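Esterase (Sinorhizobium meliloti 1021, PDB 4TX1) is a carbohydrate acetylesterase of the SGNH-hydrolase family, probably also active on aryl esters, removing acyl groups by hydrolysis of the ester bond. Local coordinates at residues Asp75-Gly78 with Ala79-Leu82; Thr152-Ser155 with Ala156-Ala159; His202-Ala205 with Glu206-Arg209. All coordinates share one frame; numbering follows the deposited sequence.

Contact 1: Asp75-Gly78 with Ala79-Leu82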
loop_
_atom_site.group_PDB
_atom_site.type_symbol
_atom_site.label_atom_id
_atom_site.label_comp_id
_atom_site.label_asym_id
_atom_site.label_seq_id
_atom_site.Cartn_x
_atom_site.Cartn_y
_atom_site.Cartn_z
ATOM N N ASP A 75 -11.295 3.148 -3.776
ATOM C CA ASP A 75 -10.925 2.773 -2.383
ATOM C C ASP A 75 -12.132 3.065 -1.552
ATOM O O ASP A 75 -12.474 4.229 -1.312
ATOM C CB ASP A 75 -9.697 3.501 -1.908
ATOM C CG ASP A 75 -9.243 3.112 -0.563
ATOM O OD1 ASP A 75 -9.926 2.315 0.145
ATOM O OD2 ASP A 75 -8.061 3.535 -0.262
ATOM N N ARG A 76 -12.755 1.978 -1.064
ATOM C CA ARG A 76 -13.999 2.058 -0.253
ATOM C C ARG A 76 -13.696 2.223 1.235
ATOM O O ARG A 76 -14.602 2.283 2.041
ATOM C CB ARG A 76 -14.824 0.810 -0.514
ATOM C CG ARG A 76 -15.582 0.899 -1.841
ATOM C CD ARG A 76 -16.308 -0.400 -2.117
ATOM N NE ARG A 76 -17.307 -0.196 -3.154
ATOM C CZ ARG A 76 -18.098 -1.161 -3.624
ATOM N NH1 ARG A 76 -17.935 -2.430 -3.267
ATOM N NH2 ARG A 76 -19.014 -0.900 -4.552
ATOM N N ASN A 77 -12.424 2.242 1.630
ATOM C CA ASN A 77 -12.156 2.401 3.063
ATOM C C ASN A 77 -12.279 3.883 3.451
ATOM O O ASN A 77 -11.561 4.740 3.004
ATOM C CB ASN A 77 -10.702 1.898 3.351
ATOM C CG ASN A 77 -10.336 1.867 4.812
ATOM O OD1 ASN A 77 -9.645 0.839 5.265
ATOM N ND2 ASN A 77 -10.632 2.892 5.545
ATOM N N GLY A 78 -13.307 4.173 4.266
ATOM C CA GLY A 78 -13.591 5.572 4.520
ATOM C C GLY A 78 -12.454 6.264 5.223
ATOM O O GLY A 78 -12.161 7.397 4.932
ATOM N N ALA A 79 -11.788 5.563 6.114
ATOM C CA ALA A 79 -10.732 6.167 6.895
ATOM C C ALA A 79 -9.482 6.416 6.072
ATOM O O ALA A 79 -8.809 7.423 6.260
ATOM C CB ALA A 79 -10.416 5.282 8.077
ATOM N N ARG A 80 -9.127 5.520 5.168
ATOM C CA ARG A 80 -7.928 5.720 4.335
ATOM C C ARG A 80 -8.049 6.916 3.412
ATOM O O ARG A 80 -7.098 7.636 3.188
ATOM C CB ARG A 80 -7.569 4.439 3.537
ATOM C CG ARG A 80 -6.241 4.651 2.760
ATOM C CD ARG A 80 -5.664 3.216 2.459
ATOM N NE ARG A 80 -6.714 2.360 1.875
ATOM C CZ ARG A 80 -7.045 1.179 2.261
ATOM N NH1 ARG A 80 -6.318 0.542 3.242
ATOM N NH2 ARG A 80 -8.050 0.560 1.615
ATOM N N VAL A 81 -9.256 7.123 2.878
ATOM C CA VAL A 81 -9.580 8.163 1.948
ATOM C C VAL A 81 -9.792 9.526 2.617
ATOM O O VAL A 81 -9.548 10.591 2.022
ATOM C CB VAL A 81 -10.679 7.750 0.998
ATOM C CG1 VAL A 81 -11.165 8.932 0.117
ATOM C CG2 VAL A 81 -10.199 6.558 0.162
ATOM N N LEU A 82 -10.268 9.514 3.830
ATOM C CA LEU A 82 -10.799 10.791 4.356
ATOM C C LEU A 82 -9.776 11.930 4.446
ATOM O O LEU A 82 -10.081 13.024 4.041
ATOM C CB LEU A 82 -11.412 10.558 5.739
ATOM C CG LEU A 82 -11.947 11.798 6.460
ATOM C CD1 LEU A 82 -13.094 12.419 5.677
ATOM C CD2 LEU A 82 -12.384 11.451 7.874
#

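Contact 2: Thr152-Ser155 with Ala156-Ala159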
loop_
_atom_site.group_PDB
_atom_site.type_symbol
_atom_site.label_atom_id
_atom_site.label_comp_id
_atom_site.label_asym_id
_atom_site.label_seq_id
_atom_site.Cartn_x
_atom_site.Cartn_y
_atom_site.Cartn_z
ATOM N N THR A 152 -35.741 -7.747 2.382
ATOM C CA THR A 152 -35.909 -7.684 0.951
ATOM C C THR A 152 -36.008 -9.033 0.340
ATOM O O THR A 152 -35.393 -10.003 0.808
ATOM C CB THR A 152 -34.726 -6.883 0.337
ATOM O OG1 THR A 152 -34.926 -6.674 -1.058
ATOM C CG2 THR A 152 -33.369 -7.632 0.581
ATOM N N ALA A 153 -36.798 -9.101 -0.757
ATOM C CA ALA A 153 -36.905 -10.316 -1.561
ATOM C C ALA A 153 -35.717 -10.499 -2.494
ATOM O O ALA A 153 -35.527 -11.576 -3.078
ATOM C CB ALA A 153 -38.227 -10.264 -2.387
ATOM N N ASN A 154 -34.888 -9.454 -2.622
ATOM C CA ASN A 154 -33.754 -9.469 -3.583
ATOM C C ASN A 154 -32.756 -10.368 -2.976
ATOM O O ASN A 154 -32.155 -10.010 -1.951
ATOM C CB ASN A 154 -33.225 -8.078 -3.737
ATOM C CG ASN A 154 -32.142 -7.953 -4.787
ATOM O OD1 ASN A 154 -32.154 -7.039 -5.621
ATOM N ND2 ASN A 154 -31.240 -8.832 -4.766
ATOM N N SER A 155 -32.593 -11.545 -3.570
ATOM C CA SER A 155 -31.783 -12.546 -2.918
ATOM C C SER A 155 -30.289 -12.173 -2.883
ATOM O O SER A 155 -29.614 -12.495 -1.891
ATOM C CB SER A 155 -31.983 -13.938 -3.535
ATOM O OG SER A 155 -31.581 -13.950 -4.845
ATOM N N ALA A 156 -29.818 -11.460 -3.884
ATOM C CA ALA A 156 -28.419 -11.049 -3.891
ATOM C C ALA A 156 -28.161 -10.041 -2.772
ATOM O O ALA A 156 -27.166 -10.173 -2.036
ATOM C CB ALA A 156 -28.009 -10.488 -5.246
ATOM N N PHE A 157 -29.047 -9.080 -2.584
ATOM C CA PHE A 157 -28.868 -8.098 -1.502
ATOM C C PHE A 157 -29.074 -8.731 -0.113
ATOM O O PHE A 157 -28.427 -8.383 0.877
ATOM C CB PHE A 157 -29.736 -6.881 -1.686
ATOM C CG PHE A 157 -29.161 -5.807 -2.568
ATOM C CD1 PHE A 157 -29.226 -5.932 -3.940
ATOM C CD2 PHE A 157 -28.538 -4.677 -2.024
ATOM C CE1 PHE A 157 -28.708 -4.973 -4.797
ATOM C CE2 PHE A 157 -28.010 -3.688 -2.854
ATOM C CZ PHE A 157 -28.090 -3.842 -4.233
ATOM N N ALA A 158 -30.019 -9.671 -0.000
ATOM C CA ALA A 158 -30.262 -10.377 1.232
ATOM C C ALA A 158 -29.015 -11.150 1.685
ATOM O O ALA A 158 -28.732 -11.211 2.874
ATOM C CB ALA A 158 -31.478 -11.283 1.110
ATOM N N ALA A 159 -28.278 -11.649 0.721
ATOM C CA ALA A 159 -27.027 -12.336 1.036
ATOM C C ALA A 159 -25.960 -11.399 1.389
ATOM O O ALA A 159 -25.245 -11.576 2.378
ATOM C CB ALA A 159 -26.573 -13.248 -0.135
#

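Contact 3: His202-Ala205 with Glu206-Arg209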
loop_
_atom_site.group_PDB
_atom_site.type_symbol
_atom_site.label_atom_id
_atom_site.label_comp_id
_atom_site.label_asym_id
_atom_site.label_seq_id
_atom_site.Cartn_x
_atom_site.Cartn_y
_atom_site.Cartn_z
ATOM N N HIS A 202 -30.998 0.880 0.122
ATOM C CA HIS A 202 -31.026 2.178 -0.484
ATOM C C HIS A 202 -32.239 3.023 -0.086
ATOM O O HIS A 202 -33.184 2.499 0.528
ATOM C CB HIS A 202 -30.935 2.006 -1.984
ATOM C CG HIS A 202 -29.552 1.553 -2.406
ATOM N ND1 HIS A 202 -29.307 0.344 -3.026
ATOM C CD2 HIS A 202 -28.352 2.128 -2.168
ATOM C CE1 HIS A 202 -27.980 0.225 -3.202
ATOM N NE2 HIS A 202 -27.379 1.302 -2.704
ATOM N N LEU A 203 -32.171 4.276 -0.438
ATOM C CA LEU A 203 -33.309 5.246 -0.249
ATOM C C LEU A 203 -33.866 5.646 -1.601
ATOM O O LEU A 203 -33.149 6.054 -2.534
ATOM C CB LEU A 203 -32.823 6.478 0.491
ATOM C CG LEU A 203 -32.125 6.306 1.852
ATOM C CD1 LEU A 203 -31.616 7.636 2.394
ATOM C CD2 LEU A 203 -33.014 5.567 2.863
ATOM N N ASP A 204 -35.200 5.670 -1.738
ATOM C CA ASP A 204 -35.746 6.249 -2.929
ATOM C C ASP A 204 -35.617 7.754 -2.886
ATOM O O ASP A 204 -35.034 8.299 -1.950
ATOM C CB ASP A 204 -37.203 5.699 -3.113
ATOM C CG ASP A 204 -38.173 6.225 -2.093
ATOM O OD1 ASP A 204 -37.915 7.230 -1.409
ATOM O OD2 ASP A 204 -39.281 5.649 -2.114
ATOM N N ALA A 205 -36.114 8.465 -3.926
ATOM C CA ALA A 205 -35.863 9.915 -4.064
ATOM C C ALA A 205 -36.457 10.720 -2.947
ATOM O O ALA A 205 -35.850 11.652 -2.378
ATOM C CB ALA A 205 -36.267 10.478 -5.445
ATOM N N GLU A 206 -37.693 10.401 -2.616
ATOM C CA GLU A 206 -38.320 11.164 -1.541
ATOM C C GLU A 206 -37.634 10.908 -0.230
ATOM O O GLU A 206 -37.546 11.857 0.582
ATOM C CB GLU A 206 -39.811 10.726 -1.444
ATOM C CG GLU A 206 -40.570 11.390 -0.319
ATOM C CD GLU A 206 -40.426 12.890 -0.145
ATOM O OE1 GLU A 206 -40.175 13.686 -1.112
ATOM O OE2 GLU A 206 -40.623 13.266 1.085
ATOM N N ASN A 207 -37.251 9.651 0.052
ATOM C CA ASN A 207 -36.612 9.333 1.315
ATOM C C ASN A 207 -35.215 9.952 1.412
ATOM O O ASN A 207 -34.789 10.400 2.498
ATOM C CB ASN A 207 -36.612 7.890 1.644
ATOM C CG ASN A 207 -37.950 7.423 2.240
ATOM O OD1 ASN A 207 -38.134 7.510 3.434
ATOM N ND2 ASN A 207 -38.823 6.887 1.400
ATOM N N THR A 208 -34.580 10.113 0.278
ATOM C CA THR A 208 -33.265 10.820 0.252
ATOM C C THR A 208 -33.479 12.327 0.534
ATOM O O THR A 208 -32.810 12.940 1.365
ATOM C CB THR A 208 -32.623 10.641 -1.089
ATOM O OG1 THR A 208 -32.512 9.241 -1.390
ATOM C CG2 THR A 208 -31.184 11.343 -1.126
ATOM N N ARG A 209 -34.518 12.925 -0.079
ATOM C CA ARG A 209 -34.842 14.324 0.227
ATOM C C ARG A 209 -35.176 14.569 1.709
ATOM O O ARG A 209 -34.724 15.602 2.308
ATOM C CB ARG A 209 -36.038 14.786 -0.646
ATOM C CG ARG A 209 -35.751 14.927 -2.101
ATOM C CD ARG A 209 -37.060 15.375 -2.835
ATOM N NE ARG A 209 -37.136 16.730 -2.482
ATOM C CZ ARG A 209 -36.537 17.751 -3.105
ATOM N NH1 ARG A 209 -35.924 17.621 -4.278
ATOM N NH2 ARG A 209 -36.609 18.975 -2.524
#

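Contact 1: Asp75-Gly78 with Ala79-Leu82
R80 reaches back from the first turn of helix 78-89 and grips the carboxylate of D75 side-on. NE gives an almost straight bond (175°) to D75 OD2 at 2.8 Å, in the guanidinium plane and on the syn lone pair, while NH2 meets D75 OD1 at 3.0 Å from a more tilted position. The two planes stand 31° apart. D75 OD1 has a second donor: the backbone N of N77, 2.9 Å away, arrives at the opposite face of the carboxylate and closes an Asx turn. Both carboxylate oxygens are thus engaged, and the arginine is shared, because R80 NH2 also forms a salt bridge with D68. CB of N77 lies over one face of the R80 guanidinium, 3.4 Å from NH2. Next to the carboxylate, V81 CG2 lies 3.6 Å from D75 O. The first helical bonds are weak: V81 N to N77 O, and L82 N to G78 O, whose oxygen is bonded by the hydroxyl of Y19 too. At the subunit interface, D75 N donates to T84 of a second subunit. The arrangement is typical of a helix N-terminus, with N77 at the N-cap and an Asx turn leading into it.

Contact 2: Thr152-Ser155 with Ala156-Ala159
The ring of F157 stands almost upright against the N-cap side chain of N154, the amide and ring planes 78° apart, and brings CD1 to within 3.6 Å of N154 CG. The benzyl group therefore does not stack on the amide, and the approach is led by CD1. N154 has CG anti to the backbone N (chi1 -175°), which carries the amide forward over the first turn, in front of the backbone N-H groups of A156 and F157. From there the ring of F157 continues away from the helix to touch D199 and V201.

The turn before the helix is held by a hydroxyl. T152 OG1 accepts from the backbone N of N154 at 3.2 Å, nearly straight at 166°, and the same oxygen is hydrogen-bonded to the backbone O of P197, tying the loop after strand 140-145 to the one after strand 185-188. This is an ST turn running directly into the N-cap of helix 155-160, a short helix at the protein surface. On the other branch of T152, CG2 faces the helix and packs loosely on A158, 4.1 Å from its CB, and on CB of F157.

Regular helical bonding follows at once. A158 N donates to N154 O at 2.9 Å, and A159 N to S155 O at 3.1 Å. The methyl of A158 sits 3.4 Å from N154 O, beside the first of these bonds. The small side chains of A156 and A159 meet F113 of a fourth subunit, which packs against this part of the helix.

Contact 3: His202-Ala205 with Glu206-Arg209
D204 and N207 lean toward each other at a slant, the carboxylate and amide planes 37° apart, and a single oxygen of the aspartate takes two bonds from the asparagine. CG of D204 lies between the backbone N and the carbonyl carbon (chi1 70°), which folds the carboxylate over the open first turn of helix 205-223. OD1 of D204 accepts from the backbone N of N207 at 2.9 Å, nearly along the C-O bond, and from N207 ND2 at 3.0 Å, which comes from above the carboxylate plane while keeping its own amide flat toward the oxygen. The other end of that amide, OD1 of N207, accepts from the backbone N of R194, so the side chain is fixed at both ends.

T208 turns to the backbone of the same aspartate. Its hydroxyl OG1 donates to D204 O at 2.7 Å from above the carbonyl plane, and T208 N bonds the same oxygen at 2.9 Å, closer to that plane. CB of L203 rests 3.4 Å from T208 OG1. Farther along, R209 N bonds A205 O, and the R209 guanidinium forms a salt bridge with D39. With an alanine at D204, N207 N would probably lose its capping acceptor and ND2 its partner, leaving the amide held at its R194 end alone.

D204 is thus an N-cap aspartate whose negative charge would be favoured by the helix dipole and by its two N-H donors, and its bonds probably help to hold the chain two residues after H202, which is hydrogen-bonded to D199.

All three contacts are helix N-termini at loops that follow strands of the parallel sheet, in series along the chain. Contacts 2 and 3 meet: F157 CE2 packs 3.9 Å from H202 CE1, although the centres of the two contacts are about 19 Å apart. H202, D199 and S22 have the arrangement of a Ser-His-Asp triad, consistent with the SGNH family, so contact 2 probably helps to form a wall beside the active site and contact 3 carries its histidine. Contact 1 lies apart, about 26 Å from contact 2 and, across the chain's centre, about 24 Å from contact 3, between centres. Contacts 1 and 2 both meet neighbouring subunits, whereas no other chain touches contact 3.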